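Long-range contact in peptide chain release factor subunit 1 (Methanosarcina mazei, PDB 3IR9), which probably directs the release of the finished peptide at all three stop codons, this chain being its C-terminal domain: residues S69-C81 with G85-P96. Residues are numbered along the deposited sequence; the frame is centred on the assembly and turned at random. Where two conformers were deposited one is given.
With ZN (zinc ion), chain C.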
loop_
_atom_site.group_PDB
_atom_site.type_symbol
_atom_site.label_atom_id
_atom_site.label_comp_id
_atom_site.label_asym_id
_atom_site.label_seq_id
_atom_site.Cartn_x
_atom_site.Cartn_y
_atom_site.Cartn_z
ATOM N N SER A 69 -11.408 0.908 -12.819
ATOM C CA SER A 69 -11.290 0.883 -11.359
ATOM C C SER A 69 -9.938 0.318 -10.942
ATOM O O SER A 69 -9.341 -0.485 -11.655
ATOM C CB SER A 69 -12.418 0.072 -10.712
ATOM O OG SER A 69 -12.437 0.249 -9.303
ATOM N N GLU A 70 -9.463 0.745 -9.779
ATOM C CA GLU A 70 -8.194 0.270 -9.247
ATOM C C GLU A 70 -8.377 -1.146 -8.692
ATOM O O GLU A 70 -7.475 -1.704 -8.071
ATOM C CB GLU A 70 -7.713 1.229 -8.153
ATOM C CG GLU A 70 -6.217 1.219 -7.859
ATOM C CD GLU A 70 -5.817 2.327 -6.891
ATOM O OE1 GLU A 70 -5.987 3.514 -7.238
ATOM O OE2 GLU A 70 -5.338 2.013 -5.781
ATOM N N ASP A 71 -9.551 -1.725 -8.937
ATOM C CA ASP A 71 -9.894 -3.025 -8.372
ATOM C C ASP A 71 -10.138 -4.130 -9.393
ATOM O O ASP A 71 -10.451 -5.263 -9.022
ATOM C CB ASP A 71 -11.125 -2.886 -7.486
ATOM C CG ASP A 71 -10.820 -2.188 -6.188
ATOM O OD1 ASP A 71 -9.674 -1.714 -6.032
ATOM O OD2 ASP A 71 -11.721 -2.125 -5.328
ATOM N N LEU A 72 -10.006 -3.793 -10.671
ATOM C CA LEU A 72 -10.238 -4.747 -11.749
ATOM C C LEU A 72 -9.370 -5.983 -11.605
ATOM O O LEU A 72 -8.165 -5.942 -11.868
ATOM C CB LEU A 72 -9.938 -4.110 -13.099
ATOM C CG LEU A 72 -10.759 -2.892 -13.494
ATOM C CD1 LEU A 72 -10.143 -2.275 -14.731
ATOM C CD2 LEU A 72 -12.210 -3.279 -13.732
ATOM N N ARG A 73 -9.986 -7.086 -11.204
ATOM C CA ARG A 73 -9.265 -8.340 -11.078
ATOM C C ARG A 73 -9.749 -9.331 -12.132
ATOM O O ARG A 73 -10.605 -10.165 -11.853
ATOM C CB ARG A 73 -9.435 -8.905 -9.664
ATOM C CG ARG A 73 -8.910 -7.980 -8.570
ATOM C CD ARG A 73 -7.521 -7.454 -8.936
ATOM N NE ARG A 73 -6.761 -6.937 -7.796
ATOM C CZ ARG A 73 -6.343 -5.678 -7.667
ATOM N NH1 ARG A 73 -6.606 -4.778 -8.606
ATOM N NH2 ARG A 73 -5.652 -5.318 -6.595
ATOM N N ALA A 74 -9.201 -9.230 -13.343
ATOM C CA ALA A 74 -9.651 -10.067 -14.458
ATOM C C ALA A 74 -8.706 -10.044 -15.661
ATOM O O ALA A 74 -8.204 -8.988 -16.044
ATOM C CB ALA A 74 -11.055 -9.654 -14.888
ATOM N N GLU A 75 -8.478 -11.210 -16.263
ATOM C CA GLU A 75 -7.612 -11.304 -17.435
ATOM C C GLU A 75 -8.399 -11.641 -18.696
ATOM O O GLU A 75 -9.473 -12.240 -18.637
ATOM C CB GLU A 75 -6.536 -12.375 -17.242
ATOM C CG GLU A 75 -6.124 -12.633 -15.813
ATOM C CD GLU A 75 -5.155 -13.793 -15.713
ATOM O OE1 GLU A 75 -5.593 -14.915 -15.375
ATOM O OE2 GLU A 75 -3.958 -13.588 -16.000
ATOM N N ARG A 76 -7.841 -11.271 -19.841
ATOM C CA ARG A 76 -8.422 -11.628 -21.125
ATOM C C ARG A 76 -7.649 -12.790 -21.743
ATOM O O ARG A 76 -6.452 -12.694 -22.006
ATOM C CB ARG A 76 -8.420 -10.422 -22.067
ATOM C CG ARG A 76 -9.065 -10.669 -23.422
ATOM C CD ARG A 76 -10.517 -11.093 -23.270
ATOM N NE ARG A 76 -11.246 -10.937 -24.521
ATOM C CZ ARG A 76 -12.561 -11.052 -24.644
ATOM N NH1 ARG A 76 -13.317 -11.332 -23.590
ATOM N NH2 ARG A 76 -13.117 -10.880 -25.831
ATOM N N VAL A 77 -8.345 -13.893 -21.977
ATOM C CA VAL A 77 -7.702 -15.092 -22.487
ATOM C C VAL A 77 -7.992 -15.305 -23.970
ATOM O O VAL A 77 -9.144 -15.438 -24.384
ATOM C CB VAL A 77 -8.156 -16.337 -21.699
ATOM C CG1 VAL A 77 -7.304 -17.535 -22.077
ATOM C CG2 VAL A 77 -8.094 -16.071 -20.199
ATOM N N THR A 78 -6.941 -15.336 -24.778
ATOM C CA THR A 78 -7.098 -15.707 -26.175
ATOM C C THR A 78 -6.738 -17.176 -26.351
ATOM O O THR A 78 -5.789 -17.676 -25.744
ATOM C CB THR A 78 -6.228 -14.846 -27.114
ATOM O OG1 THR A 78 -6.608 -13.469 -27.005
ATOM C CG2 THR A 78 -6.389 -15.302 -28.554
ATOM N N THR A 79 -7.514 -17.866 -27.174
ATOM C CA THR A 79 -7.220 -19.247 -27.516
ATOM C C THR A 79 -7.335 -19.425 -29.037
ATOM O O THR A 79 -8.112 -18.732 -29.696
ATOM C CB THR A 79 -8.151 -20.229 -26.755
ATOM O OG1 THR A 79 -9.457 -20.223 -27.344
ATOM C CG2 THR A 79 -8.270 -19.833 -25.285
ATOM N N LYS A 80 -6.546 -20.335 -29.597
ATOM C CA LYS A 80 -6.575 -20.572 -31.036
ATOM C C LYS A 80 -6.359 -22.048 -31.385
ATOM O O LYS A 80 -5.578 -22.748 -30.740
ATOM C CB LYS A 80 -5.532 -19.701 -31.742
ATOM C CG LYS A 80 -5.646 -18.218 -31.433
ATOM C CD LYS A 80 -4.562 -17.448 -32.155
ATOM C CE LYS A 80 -4.411 -16.054 -31.587
ATOM N NZ LYS A 80 -3.166 -15.405 -32.081
ATOM N N CYS A 81 -7.060 -22.519 -32.410
ATOM C CA CYS A 81 -6.953 -23.912 -32.810
ATOM C C CYS A 81 -5.631 -24.178 -33.515
ATOM O O CYS A 81 -5.156 -23.374 -34.319
ATOM C CB CYS A 81 -8.127 -24.325 -33.697
ATOM S SG CYS A 81 -8.100 -26.066 -34.118
ATOM N N GLY A 85 -8.771 -22.449 -38.527
ATOM C CA GLY A 85 -8.762 -21.039 -38.194
ATOM C C GLY A 85 -9.619 -20.663 -37.004
ATOM O O GLY A 85 -9.908 -19.486 -36.795
ATOM N N TYR A 86 -10.026 -21.649 -36.214
ATOM C CA TYR A 86 -10.859 -21.352 -35.052
ATOM C C TYR A 86 -10.109 -20.532 -33.998
ATOM O O TYR A 86 -8.923 -20.761 -33.748
ATOM C CB TYR A 86 -11.425 -22.633 -34.420
ATOM C CG TYR A 86 -12.294 -22.343 -33.213
ATOM C CD1 TYR A 86 -13.589 -21.862 -33.365
ATOM C CD2 TYR A 86 -11.810 -22.517 -31.922
ATOM C CE1 TYR A 86 -14.383 -21.570 -32.268
ATOM C CE2 TYR A 86 -12.601 -22.232 -30.813
ATOM C CZ TYR A 86 -13.889 -21.760 -30.994
ATOM O OH TYR A 86 -14.690 -21.479 -29.903
ATOM N N GLU A 87 -10.804 -19.571 -33.392
ATOM C CA GLU A 87 -10.276 -18.831 -32.245
ATOM C C GLU A 87 -11.406 -18.290 -31.373
ATOM O O GLU A 87 -12.547 -18.156 -31.818
ATOM C CB GLU A 87 -9.364 -17.675 -32.686
ATOM C CG GLU A 87 -10.063 -16.317 -32.713
ATOM C CD GLU A 87 -9.151 -15.178 -33.138
ATOM O OE1 GLU A 87 -9.477 -14.013 -32.825
ATOM O OE2 GLU A 87 -8.117 -15.443 -33.790
ATOM N N ASN A 88 -11.084 -17.984 -30.124
ATOM C CA ASN A 88 -12.018 -17.291 -29.247
ATOM C C ASN A 88 -11.274 -16.505 -28.175
ATOM O O ASN A 88 -10.123 -16.811 -27.861
ATOM C CB ASN A 88 -13.014 -18.265 -28.610
ATOM C CG ASN A 88 -12.404 -19.085 -27.486
ATOM O OD1 ASN A 88 -12.123 -18.568 -26.405
ATOM N ND2 ASN A 88 -12.219 -20.376 -27.729
ATOM N N LYS A 89 -11.924 -15.476 -27.637
ATOM C CA LYS A 89 -11.385 -14.725 -26.511
ATOM C C LYS A 89 -12.469 -14.671 -25.464
ATOM O O LYS A 89 -13.634 -14.932 -25.758
ATOM C CB LYS A 89 -10.993 -13.297 -26.911
ATOM C CG LYS A 89 -9.951 -13.197 -28.011
ATOM C CD LYS A 89 -9.766 -11.756 -28.427
ATOM C CE LYS A 89 -9.436 -11.654 -29.900
ATOM N NZ LYS A 89 -8.216 -12.425 -30.233
ATOM N N TRP A 90 -12.082 -14.338 -24.242
ATOM C CA TRP A 90 -13.039 -14.180 -23.163
ATOM C C TRP A 90 -12.310 -13.683 -21.935
ATOM O O TRP A 90 -11.094 -13.818 -21.818
ATOM C CB TRP A 90 -13.781 -15.491 -22.874
ATOM C CG TRP A 90 -12.884 -16.667 -22.648
ATOM C CD1 TRP A 90 -12.161 -17.342 -23.589
ATOM C CD2 TRP A 90 -12.621 -17.315 -21.398
ATOM N NE1 TRP A 90 -11.457 -18.367 -23.001
ATOM C CE2 TRP A 90 -11.722 -18.373 -21.657
ATOM C CE3 TRP A 90 -13.053 -17.098 -20.085
ATOM C CZ2 TRP A 90 -11.246 -19.214 -20.648
ATOM C CZ3 TRP A 90 -12.582 -17.937 -19.084
ATOM C CH2 TRP A 90 -11.686 -18.980 -19.372
ATOM N N THR A 91 -13.054 -13.090 -21.019
ATOM C CA THR A 91 -12.434 -12.558 -19.828
ATOM C C THR A 91 -12.768 -13.411 -18.618
ATOM O O THR A 91 -13.929 -13.741 -18.365
ATOM C CB THR A 91 -12.837 -11.099 -19.595
ATOM O OG1 THR A 91 -12.292 -10.291 -20.644
ATOM C CG2 THR A 91 -12.303 -10.607 -18.259
ATOM N N ARG A 92 -11.729 -13.782 -17.882
ATOM C CA ARG A 92 -11.894 -14.573 -16.678
ATOM C C ARG A 92 -11.313 -13.817 -15.496
ATOM O O ARG A 92 -10.246 -13.209 -15.594
ATOM C CB ARG A 92 -11.234 -15.951 -16.834
ATOM C CG ARG A 92 -9.715 -15.976 -16.688
ATOM C CD ARG A 92 -9.298 -16.535 -15.333
ATOM N NE ARG A 92 -9.405 -17.991 -15.289
ATOM C CZ ARG A 92 -8.370 -18.812 -15.138
ATOM N NH1 ARG A 92 -8.559 -20.126 -15.115
ATOM N NH2 ARG A 92 -7.148 -18.316 -15.000
ATOM N N ARG A 93 -12.039 -13.833 -14.386
ATOM C CA ARG A 93 -11.558 -13.246 -13.147
ATOM C C ARG A 93 -10.394 -14.089 -12.645
ATOM O O ARG A 93 -10.553 -15.292 -12.447
ATOM C CB ARG A 93 -12.682 -13.251 -12.115
ATOM C CG ARG A 93 -12.400 -12.445 -10.863
ATOM C CD ARG A 93 -13.291 -12.927 -9.737
ATOM N NE ARG A 93 -14.581 -13.392 -10.242
ATOM C CZ ARG A 93 -15.731 -12.749 -10.074
ATOM N NH1 ARG A 93 -15.764 -11.607 -9.400
ATOM N NH2 ARG A 93 -16.852 -13.255 -10.572
ATOM N N TRP A 94 -9.224 -13.482 -12.447
ATOM C CA TRP A 94 -8.060 -14.237 -11.984
ATOM C C TRP A 94 -8.206 -14.694 -10.536
ATOM O O TRP A 94 -8.752 -13.978 -9.695
ATOM C CB TRP A 94 -6.761 -13.441 -12.144
ATOM C CG TRP A 94 -5.613 -14.025 -11.343
ATOM C CD1 TRP A 94 -5.080 -13.523 -10.191
ATOM C CD2 TRP A 94 -4.875 -15.225 -11.635
ATOM N NE1 TRP A 94 -4.054 -14.329 -9.747
ATOM C CE2 TRP A 94 -3.908 -15.379 -10.615
ATOM C CE3 TRP A 94 -4.935 -16.180 -12.656
ATOM C CZ2 TRP A 94 -3.010 -16.450 -10.590
ATOM C CZ3 TRP A 94 -4.040 -17.244 -12.629
ATOM C CH2 TRP A 94 -3.093 -17.369 -11.602
ATOM N N LYS A 95 -7.709 -15.897 -10.268
ATOM C CA LYS A 95 -7.675 -16.481 -8.933
ATOM C C LYS A 95 -6.362 -17.267 -8.830
ATOM O O LYS A 95 -5.726 -17.531 -9.851
ATOM C CB LYS A 95 -8.886 -17.394 -8.709
ATOM C CG LYS A 95 -10.226 -16.661 -8.576
ATOM C CD LYS A 95 -10.276 -15.809 -7.320
ATOM C CE LYS A 95 -10.084 -16.654 -6.068
ATOM N NZ LYS A 95 -10.098 -15.830 -4.827
ATOM N N PRO A 96 -5.945 -17.634 -7.602
ATOM C CA PRO A 96 -4.674 -18.336 -7.375
ATOM C C PRO A 96 -4.208 -19.189 -8.557
ATOM O O PRO A 96 -3.254 -19.955 -8.413
ATOM C CB PRO A 96 -4.998 -19.231 -6.180
ATOM C CG PRO A 96 -5.991 -18.422 -5.379
ATOM C CD PRO A 96 -6.717 -17.502 -6.350
HETATM ZN ZN ZN C . -9.987 -26.676 -35.467
#
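Strands 75-81 and 87-92 form the antiparallel beta hairpin of the zinc-binding arm, their axes 4.6 Å apart and their directions 154° from each other. E75 and R92 pair through E75 N to R92 O and R92 N to E75 O, and T79 and N88 do the same farther out; beyond them C81 N donates an almost straight hydrogen bond to Y86 O at 2.9 Å. On the face carrying E75, V77, T79, N88, W90 and R92, the V77 CB lies over the five-membered ring of W90, 4.3 Å from its centroid and 21° off the normal, a CH-pi contact. The T79 methyl, CG2, meets the same indole at its edge, 4.2 Å from W90 NE1. V77 CG2 packs against R92 CG. The R92 guanidinium turns its edge to E75 OE1, but at 3.8 Å to NH2 this salt bridge is long. On the other face R76 crosses T91 and K89 at about right angles: with CG anti to the backbone N (chi1 -177°) and a bend at chi2, the chain lays one guanidinium face over the K89-W90 backbone. Its NE is 3.4 Å from K89 CB, whereas the bond from NH1 to T91 OG1 is less certain because NH1 is modelled too close to W90; T91 OG1 also bonds E51. Shortening R76 to an alanine removes the guanidinium and is likely to leave K89 CB and the K89-W90 backbone without the cover it gives them. At the far end C81 SG binds zinc at 2.4 Å, and C84, C106 and C109 belong to the same site. With strand 113-120 along the other edge of 75-81, the arrangement is a three-stranded antiparallel sheet ending in a four-cysteine zinc site.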